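Local coordinates for major capsid protein (Paramecium bursaria Chlorella virus 1, PDB 5TIP) that forms the icosahedral shell of a large DNA virus by self-assembling as glycosylated trimers into a capsid of pseudo T=169 symmetry, at residues 55-60 / 174-179; 233-238 / 410-415; 256-261 / 353-358; 276-281 / 387-392. All coordinates share one frame; numbering follows the deposited sequence.

Contact 1. Residues 55-60 / 174-179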
loop_
_atom_site.group_PDB
_atom_site.type_symbol
_atom_site.label_atom_id
_atom_site.label_comp_id
_atom_site.label_asym_id
_atom_site.label_seq_id
_atom_site.Cartn_x
_atom_site.Cartn_y
_atom_site.Cartn_z
ATOM N N VAL A 55 -28.597 15.228 -16.566
ATOM C CA VAL A 55 -28.778 14.131 -17.505
ATOM C C VAL A 55 -29.032 12.860 -16.709
ATOM O O VAL A 55 -28.723 12.769 -15.518
ATOM C CB VAL A 55 -27.565 13.959 -18.441
ATOM C CG1 VAL A 55 -27.387 15.191 -19.311
ATOM C CG2 VAL A 55 -26.310 13.694 -17.629
ATOM N N SER A 56 -29.612 11.868 -17.381
ATOM C CA SER A 56 -29.947 10.610 -16.734
ATOM C C SER A 56 -29.625 9.453 -17.667
ATOM O O SER A 56 -29.442 9.629 -18.873
ATOM C CB SER A 56 -31.423 10.556 -16.324
ATOM O OG SER A 56 -32.269 10.602 -17.459
ATOM N N THR A 57 -29.561 8.258 -17.084
ATOM C CA THR A 57 -29.274 7.036 -17.821
ATOM C C THR A 57 -30.104 5.901 -17.249
ATOM O O THR A 57 -30.125 5.699 -16.031
ATOM C CB THR A 57 -27.780 6.685 -17.751
ATOM O OG1 THR A 57 -27.052 7.476 -18.699
ATOM C CG2 THR A 57 -27.553 5.209 -18.041
ATOM N N GLN A 58 -30.775 5.158 -18.124
ATOM C CA GLN A 58 -31.464 3.931 -17.746
ATOM C C GLN A 58 -30.579 2.757 -18.138
ATOM O O GLN A 58 -30.257 2.586 -19.319
ATOM C CB GLN A 58 -32.827 3.825 -18.430
ATOM C CG GLN A 58 -33.643 2.620 -17.983
ATOM C CD GLN A 58 -34.932 2.458 -18.765
ATOM O OE1 GLN A 58 -35.979 2.975 -18.373
ATOM N NE2 GLN A 58 -34.863 1.733 -19.876
ATOM N N ILE A 59 -30.178 1.958 -17.147
ATOM C CA ILE A 59 -29.250 0.863 -17.406
ATOM C C ILE A 59 -29.915 -0.132 -18.343
ATOM O O ILE A 59 -30.941 -0.736 -18.008
ATOM C CB ILE A 59 -28.816 0.194 -16.098
ATOM C CG1 ILE A 59 -28.241 1.227 -15.128
ATOM C CG2 ILE A 59 -27.794 -0.898 -16.374
ATOM C CD1 ILE A 59 -27.051 1.978 -15.670
ATOM N N SER A 60 -29.338 -0.302 -19.527
ATOM C CA SER A 60 -29.878 -1.261 -20.474
ATOM C C SER A 60 -29.644 -2.677 -19.966
ATOM O O SER A 60 -28.683 -2.952 -19.242
ATOM C CB SER A 60 -29.238 -1.075 -21.849
ATOM O OG SER A 60 -27.832 -1.234 -21.780
ATOM N N LEU A 174 -29.703 6.110 -13.334
ATOM C CA LEU A 174 -28.729 7.007 -12.727
ATOM C C LEU A 174 -29.054 8.430 -13.150
ATOM O O LEU A 174 -29.265 8.690 -14.339
ATOM C CB LEU A 174 -27.302 6.649 -13.144
ATOM C CG LEU A 174 -26.725 5.329 -12.639
ATOM C CD1 LEU A 174 -25.446 5.003 -13.385
ATOM C CD2 LEU A 174 -26.472 5.405 -11.143
ATOM N N TYR A 175 -29.100 9.343 -12.186
ATOM C CA TYR A 175 -29.411 10.745 -12.442
ATOM C C TYR A 175 -28.174 11.579 -12.135
ATOM O O TYR A 175 -27.755 11.675 -10.978
ATOM C CB TYR A 175 -30.604 11.196 -11.602
ATOM C CG TYR A 175 -31.892 10.512 -11.990
ATOM C CD1 TYR A 175 -32.693 11.013 -13.008
ATOM C CD2 TYR A 175 -32.301 9.352 -11.347
ATOM C CE1 TYR A 175 -33.867 10.381 -13.370
ATOM C CE2 TYR A 175 -33.471 8.714 -11.700
ATOM C CZ TYR A 175 -34.252 9.231 -12.711
ATOM O OH TYR A 175 -35.420 8.595 -13.060
ATOM N N PHE A 176 -27.594 12.178 -13.169
ATOM C CA PHE A 176 -26.395 12.986 -13.022
ATOM C C PHE A 176 -26.744 14.469 -13.028
ATOM O O PHE A 176 -27.677 14.905 -13.707
ATOM C CB PHE A 176 -25.392 12.684 -14.138
ATOM C CG PHE A 176 -24.967 11.246 -14.196
ATOM C CD1 PHE A 176 -23.898 10.795 -13.440
ATOM C CD2 PHE A 176 -25.630 10.346 -15.012
ATOM C CE1 PHE A 176 -23.500 9.475 -13.492
ATOM C CE2 PHE A 176 -25.237 9.022 -15.069
ATOM C CZ PHE A 176 -24.170 8.587 -14.308
ATOM N N THR A 177 -25.975 15.241 -12.267
ATOM C CA THR A 177 -26.052 16.696 -12.277
ATOM C C THR A 177 -24.646 17.230 -12.484
ATOM O O THR A 177 -23.745 16.926 -11.696
ATOM C CB THR A 177 -26.642 17.238 -10.972
ATOM O OG1 THR A 177 -27.973 16.735 -10.798
ATOM C CG2 THR A 177 -26.676 18.758 -10.988
ATOM N N LEU A 178 -24.452 18.009 -13.544
ATOM C CA LEU A 178 -23.136 18.534 -13.870
ATOM C C LEU A 178 -22.920 19.885 -13.207
ATOM O O LEU A 178 -23.840 20.703 -13.118
ATOM C CB LEU A 178 -22.957 18.667 -15.382
ATOM C CG LEU A 178 -23.039 17.379 -16.193
ATOM C CD1 LEU A 178 -22.578 17.648 -17.612
ATOM C CD2 LEU A 178 -22.209 16.282 -15.543
ATOM N N ALA A 179 -21.696 20.107 -12.736
ATOM C CA ALA A 179 -21.363 21.377 -12.112
ATOM C C ALA A 179 -21.448 22.505 -13.132
ATOM O O ALA A 179 -21.273 22.300 -14.336
ATOM C CB ALA A 179 -19.962 21.321 -11.502
#

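Contact 2. Residues 233-238 / 410-415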
loop_
_atom_site.group_PDB
_atom_site.type_symbol
_atom_site.label_atom_id
_atom_site.label_comp_id
_atom_site.label_asym_id
_atom_site.label_seq_id
_atom_site.Cartn_x
_atom_site.Cartn_y
_atom_site.Cartn_z
ATOM N N THR A 233 -27.425 15.637 4.777
ATOM C CA THR A 233 -28.604 16.489 4.832
ATOM C C THR A 233 -28.322 17.921 4.393
ATOM O O THR A 233 -29.184 18.789 4.561
ATOM C CB THR A 233 -29.190 16.486 6.245
ATOM O OG1 THR A 233 -28.241 17.054 7.157
ATOM C CG2 THR A 233 -29.509 15.064 6.680
ATOM N N GLY A 234 -27.152 18.184 3.834
ATOM C CA GLY A 234 -26.787 19.528 3.443
ATOM C C GLY A 234 -25.717 20.114 4.350
ATOM O O GLY A 234 -25.449 19.628 5.453
ATOM N N SER A 235 -25.096 21.183 3.863
ATOM C CA SER A 235 -24.027 21.834 4.604
ATOM C C SER A 235 -24.576 22.552 5.831
ATOM O O SER A 235 -25.663 23.134 5.796
ATOM C CB SER A 235 -23.297 22.833 3.707
ATOM O OG SER A 235 -22.788 22.205 2.543
ATOM N N GLU A 236 -23.743 22.578 6.866
ATOM C CA GLU A 236 -24.022 23.281 8.108
ATOM C C GLU A 236 -23.192 24.567 8.062
ATOM O O GLU A 236 -22.169 24.630 7.378
ATOM C CB GLU A 236 -23.628 22.430 9.313
ATOM C CG GLU A 236 -24.443 21.157 9.468
ATOM C CD GLU A 236 -25.930 21.428 9.589
ATOM O OE1 GLU A 236 -26.305 22.404 10.272
ATOM O OE2 GLU A 236 -26.724 20.665 8.999
ATOM N N THR A 237 -23.624 25.587 8.793
ATOM C CA THR A 237 -22.939 26.874 8.803
ATOM C C THR A 237 -21.977 26.911 9.985
ATOM O O THR A 237 -22.405 27.016 11.139
ATOM C CB THR A 237 -23.944 28.020 8.874
ATOM O OG1 THR A 237 -24.826 27.951 7.747
ATOM C CG2 THR A 237 -23.226 29.360 8.862
ATOM N N ALA A 238 -20.683 26.824 9.696
ATOM C CA ALA A 238 -19.668 26.969 10.726
ATOM C C ALA A 238 -19.382 28.442 10.979
ATOM O O ALA A 238 -19.438 29.274 10.068
ATOM C CB ALA A 238 -18.381 26.247 10.324
ATOM N N LEU A 410 -13.980 29.156 6.025
ATOM C CA LEU A 410 -14.421 27.763 6.087
ATOM C C LEU A 410 -15.761 27.705 6.824
ATOM O O LEU A 410 -15.860 27.313 7.988
ATOM C CB LEU A 410 -13.368 26.905 6.774
ATOM C CG LEU A 410 -11.955 26.938 6.185
ATOM C CD1 LEU A 410 -10.999 26.127 7.047
ATOM C CD2 LEU A 410 -11.948 26.432 4.752
ATOM N N THR A 411 -16.814 28.100 6.110
ATOM C CA THR A 411 -18.133 28.263 6.708
ATOM C C THR A 411 -19.107 27.149 6.349
ATOM O O THR A 411 -20.208 27.111 6.907
ATOM C CB THR A 411 -18.739 29.607 6.292
ATOM O OG1 THR A 411 -18.747 29.703 4.862
ATOM C CG2 THR A 411 -17.924 30.756 6.865
ATOM N N ALA A 412 -18.737 26.252 5.439
ATOM C CA ALA A 412 -19.595 25.142 5.037
ATOM C C ALA A 412 -19.128 23.884 5.761
ATOM O O ALA A 412 -18.044 23.363 5.479
ATOM C CB ALA A 412 -19.568 24.952 3.523
ATOM N N LEU A 413 -19.945 23.402 6.694
ATOM C CA LEU A 413 -19.666 22.179 7.438
ATOM C C LEU A 413 -20.467 21.043 6.812
ATOM O O LEU A 413 -21.700 21.027 6.892
ATOM C CB LEU A 413 -20.009 22.348 8.918
ATOM C CG LEU A 413 -20.035 21.075 9.768
ATOM C CD1 LEU A 413 -18.679 20.387 9.752
ATOM C CD2 LEU A 413 -20.459 21.384 11.197
ATOM N N ASN A 414 -19.768 20.101 6.188
ATOM C CA ASN A 414 -20.389 18.941 5.562
ATOM C C ASN A 414 -20.162 17.725 6.450
ATOM O O ASN A 414 -19.016 17.341 6.693
ATOM C CB ASN A 414 -19.811 18.698 4.168
ATOM C CG ASN A 414 -19.928 19.908 3.267
ATOM O OD1 ASN A 414 -20.997 20.197 2.731
ATOM N ND2 ASN A 414 -18.823 20.622 3.091
ATOM N N ILE A 415 -21.247 17.124 6.928
ATOM C CA ILE A 415 -21.183 15.952 7.793
ATOM C C ILE A 415 -21.777 14.774 7.037
ATOM O O ILE A 415 -22.919 14.841 6.565
ATOM C CB ILE A 415 -21.918 16.185 9.122
ATOM C CG1 ILE A 415 -21.403 17.456 9.797
ATOM C CG2 ILE A 415 -21.740 14.989 10.044
ATOM C CD1 ILE A 415 -22.146 17.817 11.059
HETATM O O HOH W 1 -25.291 15.904 6.814
#

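Contact 3. Residues 256-261 / 353-358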
loop_
_atom_site.group_PDB
_atom_site.type_symbol
_atom_site.label_atom_id
_atom_site.label_comp_id
_atom_site.label_asym_id
_atom_site.label_seq_id
_atom_site.Cartn_x
_atom_site.Cartn_y
_atom_site.Cartn_z
ATOM N N HIS A 256 -30.330 4.609 10.935
ATOM C CA HIS A 256 -29.824 3.283 10.584
ATOM C C HIS A 256 -28.506 2.980 11.291
ATOM O O HIS A 256 -27.861 3.892 11.824
ATOM C CB HIS A 256 -29.654 3.165 9.067
ATOM C CG HIS A 256 -30.914 3.404 8.297
ATOM N ND1 HIS A 256 -31.017 4.364 7.314
ATOM C CD2 HIS A 256 -32.126 2.803 8.363
ATOM C CE1 HIS A 256 -32.239 4.350 6.815
ATOM N NE2 HIS A 256 -32.931 3.409 7.431
ATOM N N PRO A 257 -28.086 1.714 11.344
ATOM C CA PRO A 257 -26.752 1.396 11.878
ATOM C C PRO A 257 -25.658 2.033 11.033
ATOM O O PRO A 257 -25.497 1.718 9.852
ATOM C CB PRO A 257 -26.705 -0.135 11.814
ATOM C CG PRO A 257 -28.130 -0.555 11.869
ATOM C CD PRO A 257 -28.886 0.498 11.113
ATOM N N THR A 258 -24.898 2.931 11.654
ATOM C CA THR A 258 -23.922 3.761 10.962
ATOM C C THR A 258 -22.512 3.267 11.260
ATOM O O THR A 258 -22.167 3.026 12.421
ATOM C CB THR A 258 -24.069 5.226 11.382
ATOM O OG1 THR A 258 -25.382 5.688 11.039
ATOM C CG2 THR A 258 -23.037 6.097 10.686
ATOM N N LYS A 259 -21.700 3.130 10.208
ATOM C CA LYS A 259 -20.327 2.661 10.369
ATOM C C LYS A 259 -19.414 3.754 10.908
ATOM O O LYS A 259 -18.599 3.499 11.801
ATOM C CB LYS A 259 -19.786 2.148 9.035
ATOM C CG LYS A 259 -20.710 1.198 8.308
ATOM C CD LYS A 259 -20.142 0.828 6.949
ATOM C CE LYS A 259 -18.802 0.126 7.089
ATOM N NZ LYS A 259 -18.265 -0.295 5.768
ATOM N N TYR A 260 -19.521 4.967 10.372
ATOM C CA TYR A 260 -18.620 6.043 10.756
ATOM C C TYR A 260 -19.251 7.381 10.405
ATOM O O TYR A 260 -20.208 7.458 9.631
ATOM C CB TYR A 260 -17.253 5.893 10.074
ATOM C CG TYR A 260 -17.313 5.857 8.559
ATOM C CD1 TYR A 260 -17.306 7.028 7.813
ATOM C CD2 TYR A 260 -17.377 4.648 7.877
ATOM C CE1 TYR A 260 -17.361 6.997 6.431
ATOM C CE2 TYR A 260 -17.431 4.607 6.495
ATOM C CZ TYR A 260 -17.423 5.784 5.778
ATOM O OH TYR A 260 -17.478 5.753 4.402
ATOM N N LEU A 261 -18.703 8.435 11.001
ATOM C CA LEU A 261 -19.015 9.809 10.639
ATOM C C LEU A 261 -17.773 10.473 10.063
ATOM O O LEU A 261 -16.669 10.310 10.591
ATOM C CB LEU A 261 -19.515 10.607 11.846
ATOM C CG LEU A 261 -20.769 10.109 12.564
ATOM C CD1 LEU A 261 -21.141 11.061 13.688
ATOM C CD2 LEU A 261 -21.921 9.954 11.590
ATOM N N TYR A 353 -14.798 9.795 12.704
ATOM C CA TYR A 353 -15.027 9.004 13.905
ATOM C C TYR A 353 -15.705 7.710 13.492
ATOM O O TYR A 353 -16.808 7.734 12.939
ATOM C CB TYR A 353 -15.876 9.746 14.940
ATOM C CG TYR A 353 -16.009 8.958 16.224
ATOM C CD1 TYR A 353 -14.963 8.904 17.135
ATOM C CD2 TYR A 353 -17.168 8.250 16.514
ATOM C CE1 TYR A 353 -15.070 8.177 18.303
ATOM C CE2 TYR A 353 -17.285 7.519 17.682
ATOM C CZ TYR A 353 -16.233 7.487 18.573
ATOM O OH TYR A 353 -16.341 6.763 19.738
ATOM N N SER A 354 -15.049 6.588 13.762
ATOM C CA SER A 354 -15.516 5.286 13.315
ATOM C C SER A 354 -16.184 4.542 14.461
ATOM O O SER A 354 -15.629 4.453 15.562
ATOM C CB SER A 354 -14.354 4.460 12.758
ATOM O OG SER A 354 -14.793 3.174 12.359
ATOM N N PHE A 355 -17.379 4.018 14.201
ATOM C CA PHE A 355 -18.005 3.060 15.099
ATOM C C PHE A 355 -17.617 1.630 14.762
ATOM O O PHE A 355 -17.985 0.711 15.500
ATOM C CB PHE A 355 -19.532 3.191 15.045
ATOM C CG PHE A 355 -20.029 4.592 15.246
ATOM C CD1 PHE A 355 -20.049 5.164 16.507
ATOM C CD2 PHE A 355 -20.483 5.335 14.170
ATOM C CE1 PHE A 355 -20.505 6.453 16.686
ATOM C CE2 PHE A 355 -20.942 6.621 14.343
ATOM C CZ PHE A 355 -20.953 7.182 15.602
ATOM N N ALA A 356 -16.873 1.431 13.677
ATOM C CA ALA A 356 -16.502 0.118 13.183
ATOM C C ALA A 356 -15.006 -0.101 13.345
ATOM O O ALA A 356 -14.217 0.849 13.344
ATOM C CB ALA A 356 -16.883 -0.045 11.709
ATOM N N LEU A 357 -14.624 -1.371 13.476
ATOM C CA LEU A 357 -13.209 -1.710 13.551
ATOM C C LEU A 357 -12.528 -1.559 12.197
ATOM O O LEU A 357 -11.354 -1.183 12.134
ATOM C CB LEU A 357 -13.041 -3.135 14.077
ATOM C CG LEU A 357 -13.556 -3.393 15.494
ATOM C CD1 LEU A 357 -13.642 -4.885 15.764
ATOM C CD2 LEU A 357 -12.668 -2.713 16.522
ATOM N N LYS A 358 -13.248 -1.837 11.110
ATOM C CA LYS A 358 -12.728 -1.708 9.749
ATOM C C LYS A 358 -13.767 -0.979 8.909
ATOM O O LYS A 358 -14.554 -1.608 8.189
ATOM C CB LYS A 358 -12.392 -3.073 9.150
ATOM C CG LYS A 358 -11.331 -3.850 9.914
ATOM C CD LYS A 358 -11.017 -5.184 9.248
ATOM C CE LYS A 358 -10.074 -5.018 8.060
ATOM N NZ LYS A 358 -10.719 -4.432 6.851
#

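Contact 4. Residues 276-281 / 387-392. With BGC (beta-D-glucopyranose), chain E; BGC (beta-D-glucopyranose), chain G; GLA (alpha-D-galactopyranose), chain B.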
loop_
_atom_site.group_PDB
_atom_site.type_symbol
_atom_site.label_atom_id
_atom_site.label_comp_id
_atom_site.label_asym_id
_atom_site.label_seq_id
_atom_site.Cartn_x
_atom_site.Cartn_y
_atom_site.Cartn_z
ATOM N N ALA A 276 -7.153 26.606 5.674
ATOM C CA ALA A 276 -6.976 28.029 5.434
ATOM C C ALA A 276 -5.825 28.281 4.468
ATOM O O ALA A 276 -4.849 27.529 4.415
ATOM C CB ALA A 276 -6.723 28.764 6.748
ATOM N N LEU A 277 -5.955 29.353 3.691
ATOM C CA LEU A 277 -4.884 29.765 2.796
ATOM C C LEU A 277 -3.859 30.592 3.560
ATOM O O LEU A 277 -4.212 31.394 4.429
ATOM C CB LEU A 277 -5.443 30.573 1.624
ATOM C CG LEU A 277 -6.568 29.930 0.809
ATOM C CD1 LEU A 277 -7.016 30.851 -0.317
ATOM C CD2 LEU A 277 -6.133 28.582 0.259
ATOM N N ALA A 278 -2.584 30.392 3.232
ATOM C CA ALA A 278 -1.503 31.078 3.923
ATOM C C ALA A 278 -0.332 31.259 2.969
ATOM O O ALA A 278 -0.237 30.593 1.937
ATOM C CB ALA A 278 -1.057 30.317 5.178
ATOM N N ASN A 279 0.564 32.170 3.336
ATOM C CA ASN A 279 1.735 32.503 2.522
ATOM C C ASN A 279 2.897 31.552 2.804
ATOM O O ASN A 279 4.013 31.963 3.119
ATOM C CB ASN A 279 2.123 33.957 2.768
ATOM C CG ASN A 279 3.115 34.498 1.748
ATOM O OD1 ASN A 279 3.553 33.798 0.835
ATOM N ND2 ASN A 279 3.435 35.783 1.887
ATOM N N ILE A 280 2.620 30.256 2.708
ATOM C CA ILE A 280 3.648 29.219 2.767
ATOM C C ILE A 280 3.502 28.380 1.503
ATOM O O ILE A 280 2.391 28.278 0.964
ATOM C CB ILE A 280 3.529 28.369 4.042
ATOM C CG1 ILE A 280 2.130 27.760 4.158
ATOM C CG2 ILE A 280 3.867 29.200 5.272
ATOM C CD1 ILE A 280 1.940 26.903 5.390
ATOM N N PRO A 281 4.589 27.775 0.989
ATOM C CA PRO A 281 4.516 27.085 -0.309
ATOM C C PRO A 281 3.396 26.060 -0.408
ATOM O O PRO A 281 3.316 25.128 0.399
ATOM C CB PRO A 281 5.891 26.416 -0.421
ATOM C CG PRO A 281 6.788 27.285 0.383
ATOM C CD PRO A 281 5.955 27.768 1.539
ATOM N N ILE A 387 -3.733 34.166 13.565
ATOM C CA ILE A 387 -2.411 34.202 12.950
ATOM C C ILE A 387 -2.475 34.972 11.640
ATOM O O ILE A 387 -3.431 34.834 10.867
ATOM C CB ILE A 387 -1.876 32.780 12.719
ATOM C CG1 ILE A 387 -1.898 31.970 14.013
ATOM C CG2 ILE A 387 -0.465 32.836 12.151
ATOM C CD1 ILE A 387 -1.439 30.548 13.810
ATOM N N ASP A 388 -1.459 35.795 11.391
ATOM C CA ASP A 388 -1.361 36.493 10.117
ATOM C C ASP A 388 -1.029 35.475 9.040
ATOM O O ASP A 388 0.051 34.883 9.054
ATOM C CB ASP A 388 -0.289 37.583 10.195
ATOM C CG ASP A 388 -0.122 38.357 8.892
ATOM O OD1 ASP A 388 -0.825 38.065 7.898
ATOM O OD2 ASP A 388 0.727 39.270 8.861
ATOM N N ALA A 389 -1.957 35.276 8.104
ATOM C CA ALA A 389 -1.773 34.258 7.080
ATOM C C ALA A 389 -0.727 34.644 6.045
ATOM O O ALA A 389 -0.223 33.767 5.333
ATOM C CB ALA A 389 -3.107 33.965 6.394
ATOM N N THR A 390 -0.388 35.924 5.939
ATOM C CA THR A 390 0.599 36.376 4.969
ATOM C C THR A 390 2.025 36.285 5.490
ATOM O O THR A 390 2.963 36.541 4.728
ATOM C CB THR A 390 0.316 37.822 4.558
ATOM O OG1 THR A 390 0.608 38.694 5.657
ATOM C CG2 THR A 390 -1.145 37.979 4.177
ATOM N N SER A 391 2.215 35.909 6.753
ATOM C CA SER A 391 3.548 35.850 7.329
ATOM C C SER A 391 3.993 34.402 7.445
ATOM O O SER A 391 3.408 33.647 8.236
ATOM C CB SER A 391 3.566 36.522 8.699
ATOM O OG SER A 391 4.838 36.394 9.309
ATOM N N PRO A 392 5.006 33.968 6.693
ATOM C CA PRO A 392 5.498 32.593 6.866
ATOM C C PRO A 392 6.067 32.341 8.249
ATOM O O PRO A 392 5.929 31.229 8.773
ATOM C CB PRO A 392 6.575 32.463 5.779
ATOM C CG PRO A 392 6.314 33.585 4.823
ATOM C CD PRO A 392 5.723 34.690 5.631
HETATM C C2 BGC E . 4.572 37.754 1.355
HETATM C C3 BGC E . 5.827 38.411 0.805
HETATM C C4 BGC E . 7.046 37.689 1.358
HETATM C C5 BGC E . 6.956 36.186 1.116
HETATM C C6 BGC E . 8.139 35.479 1.767
HETATM C C1 BGC E . 4.565 36.251 1.100
HETATM O O2 BGC E . 3.423 38.348 0.750
HETATM O O3 BGC E . 5.878 39.765 1.258
HETATM O O4 BGC E . 8.237 38.207 0.753
HETATM O O5 BGC E . 5.741 35.655 1.648
HETATM O O6 BGC E . 8.022 34.066 1.573
HETATM C C2 BGC G . 3.164 33.859 16.072
HETATM C C3 BGC G . 3.282 35.277 16.610
HETATM C C4 BGC G . 2.352 36.193 15.829
HETATM C C5 BGC G . 0.930 35.651 15.852
HETATM C C6 BGC G . -0.009 36.551 15.058
HETATM C C1 BGC G . 1.711 33.402 16.005
HETATM O O2 BGC G . 3.907 32.968 16.910
HETATM O O3 BGC G . 4.623 35.733 16.427
HETATM O O4 BGC G . 2.379 37.509 16.393
HETATM O O5 BGC G . 0.902 34.339 15.294
HETATM O O6 BGC G . 0.349 36.509 13.673
HETATM C C1 GLA B . 3.344 42.978 2.258
HETATM C C2 GLA B . 2.795 42.831 3.672
HETATM C C3 GLA B . 2.072 41.501 3.825
HETATM C C4 GLA B . 1.005 41.357 2.751
HETATM C C5 GLA B . 1.649 41.525 1.383
HETATM C C6 GLA B . 0.604 41.435 0.281
HETATM O O2 GLA B . 3.873 42.870 4.616
HETATM O O3 GLA B . 1.472 41.424 5.121
HETATM O O4 GLA B . -0.024 42.337 2.939
HETATM O O5 GLA B . 2.302 42.792 1.299
HETATM O O6 GLA B . 1.246 41.625 -0.983
#

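Contact 1. Residues 55-60 / 174-179
Val55, Ser56 and Thr57 pair with Phe176, Tyr175 and Leu174 as antiparallel strands in the first jelly roll of this double jelly-roll capsid protein. Two hydrogen-bonded pairs flank one non-hydrogen-bonded pair. In the first pair, Phe176 N gives its hydrogen to Val55 O at 2.7 Å, and Val55 N returns a bond to Phe176 O. In the other, Thr57 N meets Leu174 O and Leu174 N meets Thr57 O, both at 2.8 Å and in the carbonyl plane. Ser56 CA approaches Leu174 O at 3.1 Å as a CA-H...O contact.

Val55, Thr57, Leu174 and Phe176 share one face of the sheet. Val55 CG2, set between its backbone N and carbonyl carbon (chi1 -63°), packs on Phe176 CB at 3.7 Å. The methyls Ile59 CD1 and Leu174 CD1 meet at 4.1 Å. Ile69 and Val71 of strand 65-76 pack on this face. Ser56 and Tyr175 lie on the reverse face, where Ser56 CB meets Tyr175 CD1 obliquely at 3.6 Å. The Tyr175 hydroxyl bonds to Lys173 and Glu98.

Backbone bonds thus join the strands, with a mostly apolar face turned into the core, its one hydroxyl, Thr57 OG1, bonded to Thr44 O, and a more polar reverse face.

Contact 2. Residues 233-238 / 410-415
Glu236 and Leu413 exchange two short backbone bonds, which make them an antiparallel hydrogen-bonded pair. Glu236 N donates to Leu413 O, and Leu413 N donates to Glu236 O, each at 2.6 Å. The second of these is nearly straight, with 174° at the hydrogen. Ala238 N continues the pairing to Thr411 O at 2.8 Å. It comes from above that carbonyl plane, 45° out of it, and not along a lone pair. Thr237 CA adds a CA-H...O contact to the same oxygen.

A side-chain bond closes the other end. Ser235 OG donates to Asn414 OD1 at 2.7 Å, tilted from the plane of the amide. Asn414 CG stands anti to its carbonyl carbon (chi1 -56°), and this turns the amide toward Ser235. The remaining side of that amide is also satisfied, since Asn414 ND2 bonds to Asn264 OD1. Beyond Ser235 the segments part, and one water bridges them. It accepts from Thr233 N at 3.0 Å and donates to Ile415 O at 2.6 Å. Thr237 O is taken by Gln248 NE2. Leu410 O, by contrast, is buried against Ala238 CB, 3.6 Å away, and has no polar partner in the model.

Glu236 CB and Leu413 CB touch at 3.6 Å. Strand 412-426 has strand 257-266 as another neighbour, through backbone bonds of Ala412 and Asn414. Ile250 of strand 247-251 and Leu380 of strand 376-387 pack on Leu413 from the facing sheet of the second jelly roll.

Contact 3. Residues 256-261 / 353-358
Lys259 O accepts the backbone N-H of Phe355 at 2.7 Å, the shortest bond between the two segments. It is bent, with 139° at the hydrogen. Leu261 and Tyr353 follow as an antiparallel hydrogen-bonded pair. Leu261 N reaches Tyr353 O at 2.8 Å, and Tyr353 N reaches Leu261 O in the carbonyl plane at 2.9 Å. Tyr260 and Ser354 form the non-hydrogen-bonded pair between, with Tyr260 CB over Ser354 CA at 3.7 Å.

Phe355 lies at the end of the pairing. Its CG lies anti to the carbonyl carbon (chi1 -52°), and the ring folds back beside strand 257-266. Ring atom CD2 comes within 3.4 Å of Thr258 O. Ring atom CE2 rests against Leu261 CG at 3.9 Å, the two side chains crossing at a slant. At the last strand residue, Ser354 OG donates to Ala356 O at 2.6 Å, where the chain leaves the strand.

Lys259 points away from strand 350-354. Its amine makes a salt bridge to Glu228 and bonds to Pro359 O and Gly361 O. Strand 257-266 is held by strand 412-426, through backbone hydrogen bonds of Lys259 with Lys418. Helix 330-341 packs on Tyr353 and Ser354. Gln6 of a second subunit touches Phe355 and Ile38 of a third subunit touches Tyr353, so this corner lies at the trimer interface.

Contact 4. Residues 276-281 / 387-392
The flat amide of Asn279 carries a sugar and meets, at its ND2 edge, the type I beta turn from Asp388 to Ser391. Its ND2 is joined to C1 of a glucose by a covalent bond of 1.5 Å, the N-linked glycosylation of this site. The same ND2 makes a weak bond to Thr390 O at 3.0 Å. Asn279 CG lies anti to the backbone N (chi1 -167°), which carries ND2 to Thr390 O. On its other branch, OD1 accepts from Gly288 N. The second flat group is the Asp388 carboxylate. Thr390 N and Thr390 OG1 both bind its OD1 from one face of the plane: N from well above it, OG1 from the syn side at 2.7 Å. The bond from Thr390 N makes an Asx turn. Thr390 OG1 in turn accepts from O3 of a galactose at 2.9 Å, so the hydroxyl links the sugar to the carboxylate by two hydrogen bonds. Asp388 N donates to O6 of another glucose at 3.0 Å.

The backbones meet where Asn279 N donates to Ala389 O at 2.7 Å. Ala389 CB sits on Leu277 O, and Pro392 CG lies against Asn279 O at 3.3 Å. These loops form a sugar-bearing surface of the capsid protein.

Ser391 is the N-cap of helix 392-395, its OG bonded to Ala394 N. Val395 of that helix packs on Ala278 and Ile280. Ala404 of strand 402-404 lies against Ala389, and Thr406 just after it bonds to Leu277 O.

Contact 1 comes first along the chain and belongs to the N-terminal jelly roll; the other three lie in the C-terminal one. Its centre is about 26 Å from that of contact 2 and about 41 Å from that of contact 4. Contacts 2 and 3 reach the same sheet through the neighbouring strands 257-266 and 412-426, with centres about 20 Å apart. Both contacts 3 and 4 are nested inside the loop closed by contact 2, and they cross each other. Leu410 of contact 2 packs on Ala276 of contact 4. Contact 2 thus lies between them: it shares a sheet with contact 3 at the subunit interface and meets the glycosylated loops of contact 4 by side-chain packing.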